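Local atomic coordinates of NIF3-related protein (Bacillus cereus, PDB entry 2GX8), a protein that is of unknown function but belongs to the Nif3 family, binding a pair of zinc ions and carrying a domain thought to be regulatory. Residues 292-302 and 350-361; 73-82 and 111-121. One frame throughout, in Å; residues are numbered along the deposited sequence.

Overall arrangement
Two kinds of contact serve one chain here: a strand pair and a helix pair, set in different parts of the Nif3 fold. Contact 1 joins 292-302 to 350-361 by an antiparallel ladder and runs on into the short 3-10 turn that supplies H357 and E360 to the two zinc ions. Contact 2 packs helix 75-82 beside helix 111-118 against the sheet that holds strands 66-70 and 88-91; the side chain of V73 lies about 12 Å from a zinc. The centres of contact 1 and contact 2 are about 30 Å apart and the nearest atoms of contacts 1 and 2 about 9 Å, without touching. The metals belong to contact 1, and H92, H93 and D131 complete their ligands.

Contact 1: residues 292-302 and 350-361; sequences LDVKGARVVGK and LNIVDPGHNVEK. With ZN (zinc ion), chain L; ZN (zinc ion), chain M.
R298 and D354 face each other as a hydrogen-bonded pair of the antiparallel ladder between strands 298-300 and 351-354, and their side chains join as well. Followed outward, the arginine leaves CB with CG beside the backbone N (chi1 -61°), runs straight through CD and bends at chi3, which brings the guanidinium alongside the aspartate. NE donates to a water, which in turn donates to D354 O, while R298 NH2 reaches D354 OD2 at 2.7 Å. That salt bridge is not coplanar: the two flat groups are turned 53° apart, and NH2 meets OD2 from above the carboxylate plane. M337 adds a backbone bond to each partner, N to OD2 and O from NH2, whereas D354 OD1 accepts from G356 N at 2.9 Å in an Asx turn, so both oxygens of the buried carboxylate are engaged.

Further along, V300 N gives a bond of 2.8 Å to I352 O, and the two side chains lie alongside each other, CB to CB 3.8 Å, on the same face as the salt bridge. Beyond the ladder the chains stay together through apolar contacts. L292 CD1 rests against P355 CG and V359 CB together, 4.0 Å from each, and V294 CG1 meets V359 CG1 at 3.8 Å, the two valines crossing at about a right angle. K361 then closes this end, its NZ bonding to L292 O at 3.1 Å.

R298, V299 and V300 also pair with a strand of the second subunit, so the sheet continues across the interface. Between V359 and K361, E360 bridges the metals with its two carboxylate oxygens, and H357 binds one of them through NE2: the dimetal-binding motif of the Nif3 family, occupied here by zinc.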
# COMPACT_ATOMS: atom_id res chain seq x y z
N LEU C 292 17.62 36.97 16.25
CA LEU C 292 17.42 35.58 16.68
C LEU C 292 18.62 34.95 17.41
O LEU C 292 18.58 33.77 17.70
CB LEU C 292 17.03 34.69 15.51
CG LEU C 292 15.76 35.09 14.75
CD1 LEU C 292 15.42 34.00 13.72
CD2 LEU C 292 14.60 35.32 15.69
N ASP C 293 19.65 35.76 17.69
CA ASP C 293 20.83 35.36 18.47
C ASP C 293 21.60 34.19 17.88
O ASP C 293 21.83 33.18 18.55
CB ASP C 293 20.43 35.08 19.94
CG ASP C 293 21.65 34.92 20.88
OD1 ASP C 293 22.79 35.29 20.52
OD2 ASP C 293 21.45 34.43 22.02
N VAL C 294 22.01 34.32 16.62
CA VAL C 294 22.83 33.30 15.99
C VAL C 294 24.12 33.89 15.43
O VAL C 294 24.17 35.06 15.01
CB VAL C 294 22.07 32.47 14.93
CG1 VAL C 294 20.97 31.63 15.61
CG2 VAL C 294 21.50 33.32 13.86
N LYS C 295 25.18 33.08 15.44
CA LYS C 295 26.46 33.54 14.94
C LYS C 295 26.56 33.53 13.43
O LYS C 295 27.22 34.37 12.84
CB LYS C 295 27.59 32.78 15.64
CG LYS C 295 27.51 32.91 17.19
CD LYS C 295 27.58 34.40 17.66
CE LYS C 295 27.18 34.61 19.15
NZ LYS C 295 25.74 34.22 19.43
N GLY C 296 25.87 32.61 12.78
CA GLY C 296 25.89 32.57 11.32
C GLY C 296 24.58 32.14 10.70
O GLY C 296 23.72 31.59 11.36
N ALA C 297 24.42 32.41 9.40
CA ALA C 297 23.22 31.98 8.66
C ALA C 297 23.62 31.68 7.21
O ALA C 297 24.73 32.03 6.79
CB ALA C 297 22.10 33.06 8.70
N ARG C 298 22.75 30.99 6.47
CA ARG C 298 22.95 30.77 5.03
C ARG C 298 21.85 31.58 4.36
O ARG C 298 20.71 31.64 4.86
CB ARG C 298 22.83 29.29 4.66
CG ARG C 298 23.85 28.43 5.35
CD ARG C 298 23.74 26.96 4.94
NE ARG C 298 22.48 26.41 5.38
CZ ARG C 298 21.96 25.29 4.89
NH1 ARG C 298 22.59 24.63 3.92
NH2 ARG C 298 20.79 24.84 5.34
N VAL C 299 22.19 32.21 3.24
CA VAL C 299 21.26 33.04 2.52
C VAL C 299 21.12 32.62 1.05
O VAL C 299 22.11 32.39 0.37
CB VAL C 299 21.72 34.52 2.55
CG1 VAL C 299 20.81 35.37 1.74
CG2 VAL C 299 21.76 35.04 3.98
N VAL C 300 19.88 32.55 0.57
CA VAL C 300 19.64 32.24 -0.82
C VAL C 300 19.08 33.48 -1.50
O VAL C 300 18.06 33.99 -1.08
CB VAL C 300 18.60 31.11 -0.99
CG1 VAL C 300 18.41 30.78 -2.47
CG2 VAL C 300 19.03 29.88 -0.24
N GLY C 301 19.77 33.98 -2.52
CA GLY C 301 19.31 35.15 -3.28
C GLY C 301 20.39 36.20 -3.42
O GLY C 301 21.45 36.07 -2.82
N LYS C 302 20.14 37.23 -4.21
CA LYS C 302 21.09 38.31 -4.35
C LYS C 302 21.01 39.24 -3.13
O LYS C 302 19.99 39.87 -2.91
CB LYS C 302 20.80 39.07 -5.64
CG LYS C 302 20.93 38.16 -6.85
CD LYS C 302 20.14 38.64 -8.06
CE LYS C 302 20.15 37.54 -9.12
NZ LYS C 302 19.01 37.63 -10.07
N LEU C 350 12.12 33.55 -4.69
CA LEU C 350 12.04 33.70 -3.24
C LEU C 350 13.41 33.69 -2.55
O LEU C 350 14.19 32.75 -2.71
CB LEU C 350 11.19 32.57 -2.65
CG LEU C 350 10.96 32.55 -1.14
CD1 LEU C 350 10.03 33.67 -0.71
CD2 LEU C 350 10.38 31.21 -0.74
N ASN C 351 13.69 34.73 -1.76
CA ASN C 351 14.92 34.77 -1.01
C ASN C 351 14.74 33.96 0.25
O ASN C 351 13.61 33.73 0.69
CB ASN C 351 15.25 36.20 -0.67
CG ASN C 351 15.52 37.03 -1.89
OD1 ASN C 351 15.88 36.51 -2.95
ND2 ASN C 351 15.39 38.32 -1.74
N ILE C 352 15.85 33.53 0.84
CA ILE C 352 15.78 32.71 2.02
C ILE C 352 16.90 33.07 2.95
O ILE C 352 17.99 33.38 2.51
CB ILE C 352 15.95 31.19 1.67
CG1 ILE C 352 15.03 30.82 0.50
CG2 ILE C 352 15.77 30.30 2.90
CD1 ILE C 352 14.22 29.65 0.73
N VAL C 353 16.60 33.09 4.24
CA VAL C 353 17.63 33.20 5.24
C VAL C 353 17.40 31.98 6.15
O VAL C 353 16.31 31.80 6.62
CB VAL C 353 17.53 34.45 6.07
CG1 VAL C 353 18.61 34.41 7.10
CG2 VAL C 353 17.70 35.75 5.15
N ASP C 354 18.43 31.18 6.38
CA ASP C 354 18.34 29.96 7.19
C ASP C 354 19.22 30.20 8.40
O ASP C 354 20.43 30.03 8.34
CB ASP C 354 18.86 28.75 6.40
CG ASP C 354 18.75 27.44 7.14
OD1 ASP C 354 18.49 27.42 8.36
OD2 ASP C 354 18.92 26.37 6.50
N PRO C 355 18.61 30.59 9.51
CA PRO C 355 19.38 30.82 10.72
C PRO C 355 19.54 29.51 11.50
O PRO C 355 20.17 29.52 12.54
CB PRO C 355 18.50 31.79 11.49
CG PRO C 355 17.08 31.46 11.07
CD PRO C 355 17.16 30.80 9.72
N GLY C 356 18.98 28.41 11.01
CA GLY C 356 19.07 27.13 11.69
C GLY C 356 17.79 26.80 12.43
O GLY C 356 17.09 27.69 12.94
N HIS C 357 17.49 25.50 12.49
CA HIS C 357 16.31 24.97 13.15
C HIS C 357 16.32 25.38 14.64
O HIS C 357 15.28 25.61 15.24
CB HIS C 357 16.39 23.45 13.03
CG HIS C 357 15.12 22.72 13.33
ND1 HIS C 357 14.67 21.67 12.55
CD2 HIS C 357 14.22 22.84 14.34
CE1 HIS C 357 13.56 21.18 13.07
NE2 HIS C 357 13.25 21.89 14.14
N ASN C 358 17.50 25.51 15.22
CA ASN C 358 17.64 25.83 16.63
C ASN C 358 17.11 27.19 17.04
O ASN C 358 17.07 27.45 18.22
CB ASN C 358 19.09 25.67 17.06
CG ASN C 358 19.27 25.75 18.56
OD1 ASN C 358 18.97 24.79 19.29
ND2 ASN C 358 19.80 26.87 19.04
N VAL C 359 16.70 28.05 16.10
CA VAL C 359 16.15 29.34 16.50
C VAL C 359 14.78 29.18 17.19
O VAL C 359 14.25 30.14 17.74
CB VAL C 359 16.08 30.37 15.33
CG1 VAL C 359 17.44 30.53 14.69
CG2 VAL C 359 15.05 29.98 14.28
N GLU C 360 14.22 27.98 17.14
CA GLU C 360 12.97 27.67 17.85
C GLU C 360 13.17 27.65 19.35
O GLU C 360 12.23 27.48 20.10
CB GLU C 360 12.48 26.29 17.48
CG GLU C 360 11.90 26.23 16.13
CD GLU C 360 11.27 24.88 15.89
OE1 GLU C 360 11.88 23.85 16.29
OE2 GLU C 360 10.16 24.84 15.33
N LYS C 361 14.41 27.80 19.78
CA LYS C 361 14.75 27.85 21.18
C LYS C 361 14.00 28.99 21.90
O LYS C 361 13.93 29.00 23.13
CB LYS C 361 16.27 28.05 21.28
CG LYS C 361 16.73 29.40 20.75
CD LYS C 361 18.20 29.57 20.94
CE LYS C 361 18.69 30.96 20.51
NZ LYS C 361 19.01 31.06 19.09
ZN ZN L . 11.45 21.61 15.26
ZN ZN M . 8.69 23.36 15.88
O HOH W 1 22.73 29.53 12.94
O HOH W 2 22.04 27.38 8.16
O HOH W 3 17.59 37.24 -5.26

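Contact 2: residues 73-82 and 111-121; sequences VTEEVVDEAI and KIIEKCIKNDI
Helices 75-82 and 111-118 run nearly parallel, their axes 13° apart in direction and 9.8 Å at closest approach, with E75 level with I112 and V78 with C116. K115 is the knob: its side chain enters the hole formed by E75, V78, D79 and I82. The lysine chain leaves its helix with chi1 at -180° and slides past V78 in the opposite direction, K115 CG lying 3.6 Å from V78 CG1, then bends at chi3 to bring its amine between two acids. NZ bonds to E75 OE2 and D79 OD1, 2.9 Å each, but the approaches differ: the glutamate oxygen is met from above its carboxylate plane, the aspartate oxygen on its syn lone pair. Two carboxylates around one ammonium would be expected to stabilise its charge.

Each helix connects the strands of a beta-alpha-beta crossover: 75-84 leads from strand 66-70 to its parallel neighbour 88-91, and 108-118 from 88-91 to the next parallel strand, 122-125. V77 and A81 rest on L68 of strand 66-70, and V73, A81 and I121 reach A91 or I89 of strand 88-91. Nearer the sheet the interface is apolar. V78 spreads its branches, CG2 lying 3.9 Å from C116 SG while CG1 touches I121 CD1 at 3.7 Å; I112 covers the start of the first helix, its CD1 3.9 Å from E75 N. The second helix ends in a Schellman motif, D120 at C-prime and I121 N bonding back to C116 O, a turn that carries I121 toward V78. I82 CD1 lies 3.6 Å from N119 ND2, which bonds to K115 O.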
# COMPACT_ATOMS: atom_id res chain seq x y z
N VAL C 73 15.53 17.28 24.32
CA VAL C 73 15.87 16.63 25.56
C VAL C 73 17.15 15.85 25.37
O VAL C 73 17.13 14.69 25.02
CB VAL C 73 14.78 15.67 26.08
CG1 VAL C 73 15.20 15.08 27.41
CG2 VAL C 73 13.45 16.40 26.22
N THR C 74 18.28 16.52 25.57
CA THR C 74 19.60 15.87 25.46
C THR C 74 19.94 15.43 26.87
O THR C 74 19.21 15.75 27.81
CB THR C 74 20.64 16.88 25.02
OG1 THR C 74 20.72 17.92 26.01
CG2 THR C 74 20.24 17.52 23.71
N GLU C 75 21.04 14.70 27.06
CA GLU C 75 21.39 14.27 28.40
C GLU C 75 21.74 15.44 29.34
O GLU C 75 21.35 15.43 30.51
CB GLU C 75 22.48 13.20 28.40
CG GLU C 75 22.47 12.41 29.70
CD GLU C 75 23.35 11.20 29.68
OE1 GLU C 75 24.00 10.97 28.65
OE2 GLU C 75 23.40 10.48 30.71
N GLU C 76 22.41 16.47 28.79
CA GLU C 76 22.80 17.64 29.57
C GLU C 76 21.58 18.39 30.06
O GLU C 76 21.62 19.01 31.12
CB GLU C 76 23.73 18.59 28.78
CG GLU C 76 25.15 18.09 28.51
CD GLU C 76 25.26 17.01 27.41
OE1 GLU C 76 24.31 16.85 26.60
OE2 GLU C 76 26.31 16.32 27.35
N VAL C 77 20.49 18.34 29.28
CA VAL C 77 19.21 18.97 29.68
C VAL C 77 18.60 18.20 30.87
O VAL C 77 18.04 18.81 31.80
CB VAL C 77 18.20 19.08 28.50
CG1 VAL C 77 16.79 19.41 29.01
CG2 VAL C 77 18.66 20.11 27.49
N VAL C 78 18.72 16.86 30.84
CA VAL C 78 18.24 16.01 31.92
C VAL C 78 19.08 16.26 33.20
O VAL C 78 18.52 16.33 34.30
CB VAL C 78 18.18 14.48 31.53
CG1 VAL C 78 17.55 13.67 32.64
CG2 VAL C 78 17.35 14.27 30.28
N ASP C 79 20.40 16.42 33.05
CA ASP C 79 21.26 16.75 34.20
C ASP C 79 20.78 18.05 34.83
O ASP C 79 20.84 18.21 36.05
CB ASP C 79 22.74 16.96 33.82
CG ASP C 79 23.46 15.69 33.39
OD1 ASP C 79 23.01 14.56 33.70
OD2 ASP C 79 24.52 15.85 32.74
N GLU C 80 20.31 18.98 33.99
CA GLU C 80 19.85 20.29 34.46
C GLU C 80 18.57 20.18 35.28
O GLU C 80 18.38 20.88 36.27
CB GLU C 80 19.61 21.22 33.27
CG GLU C 80 19.34 22.66 33.66
CD GLU C 80 19.00 23.53 32.47
OE1 GLU C 80 19.32 24.75 32.52
OE2 GLU C 80 18.44 23.00 31.49
N ALA C 81 17.70 19.27 34.85
CA ALA C 81 16.44 19.03 35.51
C ALA C 81 16.69 18.42 36.90
O ALA C 81 15.93 18.66 37.84
CB ALA C 81 15.58 18.12 34.67
N ILE C 82 17.76 17.64 37.01
CA ILE C 82 18.15 17.02 38.27
C ILE C 82 18.77 18.05 39.23
O ILE C 82 18.57 17.98 40.47
CB ILE C 82 19.08 15.80 38.01
CG1 ILE C 82 18.35 14.81 37.12
CG2 ILE C 82 19.48 15.09 39.28
CD1 ILE C 82 19.19 13.67 36.69
N LYS C 111 20.79 6.01 27.11
CA LYS C 111 21.25 6.59 28.37
C LYS C 111 20.38 7.78 28.81
O LYS C 111 20.30 8.08 29.99
CB LYS C 111 22.69 7.07 28.23
CG LYS C 111 23.76 6.01 28.28
CD LYS C 111 25.10 6.67 28.11
CE LYS C 111 26.21 5.74 28.53
NZ LYS C 111 26.01 4.41 27.93
N ILE C 112 19.76 8.46 27.86
CA ILE C 112 18.89 9.60 28.19
C ILE C 112 17.61 9.07 28.79
O ILE C 112 17.16 9.53 29.83
CB ILE C 112 18.53 10.45 26.94
CG1 ILE C 112 19.79 11.08 26.34
CG2 ILE C 112 17.55 11.57 27.34
CD1 ILE C 112 19.56 11.76 25.00
N ILE C 113 17.03 8.07 28.12
CA ILE C 113 15.80 7.41 28.60
C ILE C 113 16.06 6.79 29.98
O ILE C 113 15.23 6.90 30.90
CB ILE C 113 15.36 6.35 27.58
CG1 ILE C 113 14.99 7.03 26.26
CG2 ILE C 113 14.16 5.56 28.07
CD1 ILE C 113 14.74 6.05 25.17
N GLU C 114 17.22 6.15 30.13
CA GLU C 114 17.63 5.52 31.40
C GLU C 114 17.77 6.56 32.51
O GLU C 114 17.31 6.35 33.64
CB GLU C 114 18.97 4.80 31.21
CG GLU C 114 19.56 4.20 32.47
CD GLU C 114 20.92 3.54 32.25
OE1 GLU C 114 21.77 4.18 31.59
OE2 GLU C 114 21.14 2.41 32.74
N LYS C 115 18.42 7.67 32.20
CA LYS C 115 18.60 8.74 33.18
C LYS C 115 17.24 9.30 33.62
O LYS C 115 17.03 9.53 34.82
CB LYS C 115 19.54 9.81 32.63
CG LYS C 115 19.80 10.97 33.57
CD LYS C 115 21.05 11.79 33.19
CE LYS C 115 22.32 11.06 33.66
NZ LYS C 115 23.58 11.76 33.30
N CYS C 116 16.31 9.46 32.67
CA CYS C 116 14.93 9.92 32.97
C CYS C 116 14.18 8.93 33.82
O CYS C 116 13.53 9.30 34.81
CB CYS C 116 14.13 10.13 31.68
SG CYS C 116 14.69 11.45 30.65
N ILE C 117 14.23 7.66 33.43
CA ILE C 117 13.54 6.64 34.21
C ILE C 117 14.11 6.43 35.60
O ILE C 117 13.35 6.39 36.56
CB ILE C 117 13.42 5.30 33.45
CG1 ILE C 117 12.30 5.42 32.41
CG2 ILE C 117 13.09 4.15 34.43
CD1 ILE C 117 11.94 4.12 31.73
N LYS C 118 15.43 6.33 35.73
CA LYS C 118 16.05 6.14 37.05
C LYS C 118 15.80 7.30 38.01
O LYS C 118 15.79 7.12 39.23
CB LYS C 118 17.55 5.90 36.93
CG LYS C 118 17.90 4.55 36.39
CD LYS C 118 19.35 4.24 36.61
CE LYS C 118 19.69 2.90 35.98
NZ LYS C 118 21.08 2.47 36.34
N ASN C 119 15.61 8.48 37.46
CA ASN C 119 15.41 9.67 38.26
C ASN C 119 13.98 10.15 38.35
O ASN C 119 13.75 11.29 38.72
CB ASN C 119 16.33 10.78 37.74
CG ASN C 119 17.78 10.51 38.06
OD1 ASN C 119 18.21 10.63 39.22
ND2 ASN C 119 18.56 10.14 37.04
N ASP C 120 13.03 9.27 38.01
CA ASP C 120 11.59 9.59 38.06
C ASP C 120 11.26 10.92 37.36
O ASP C 120 10.50 11.73 37.90
CB ASP C 120 11.08 9.62 39.51
CG ASP C 120 11.18 8.28 40.21
OD1 ASP C 120 11.40 7.29 39.51
OD2 ASP C 120 11.01 8.20 41.47
N ILE C 121 11.85 11.14 36.17
CA ILE C 121 11.59 12.37 35.43
C ILE C 121 10.61 12.13 34.30
O ILE C 121 10.85 11.27 33.46
CB ILE C 121 12.86 12.97 34.84
CG1 ILE C 121 13.79 13.41 35.97
CG2 ILE C 121 12.52 14.18 33.92
CD1 ILE C 121 15.08 14.00 35.43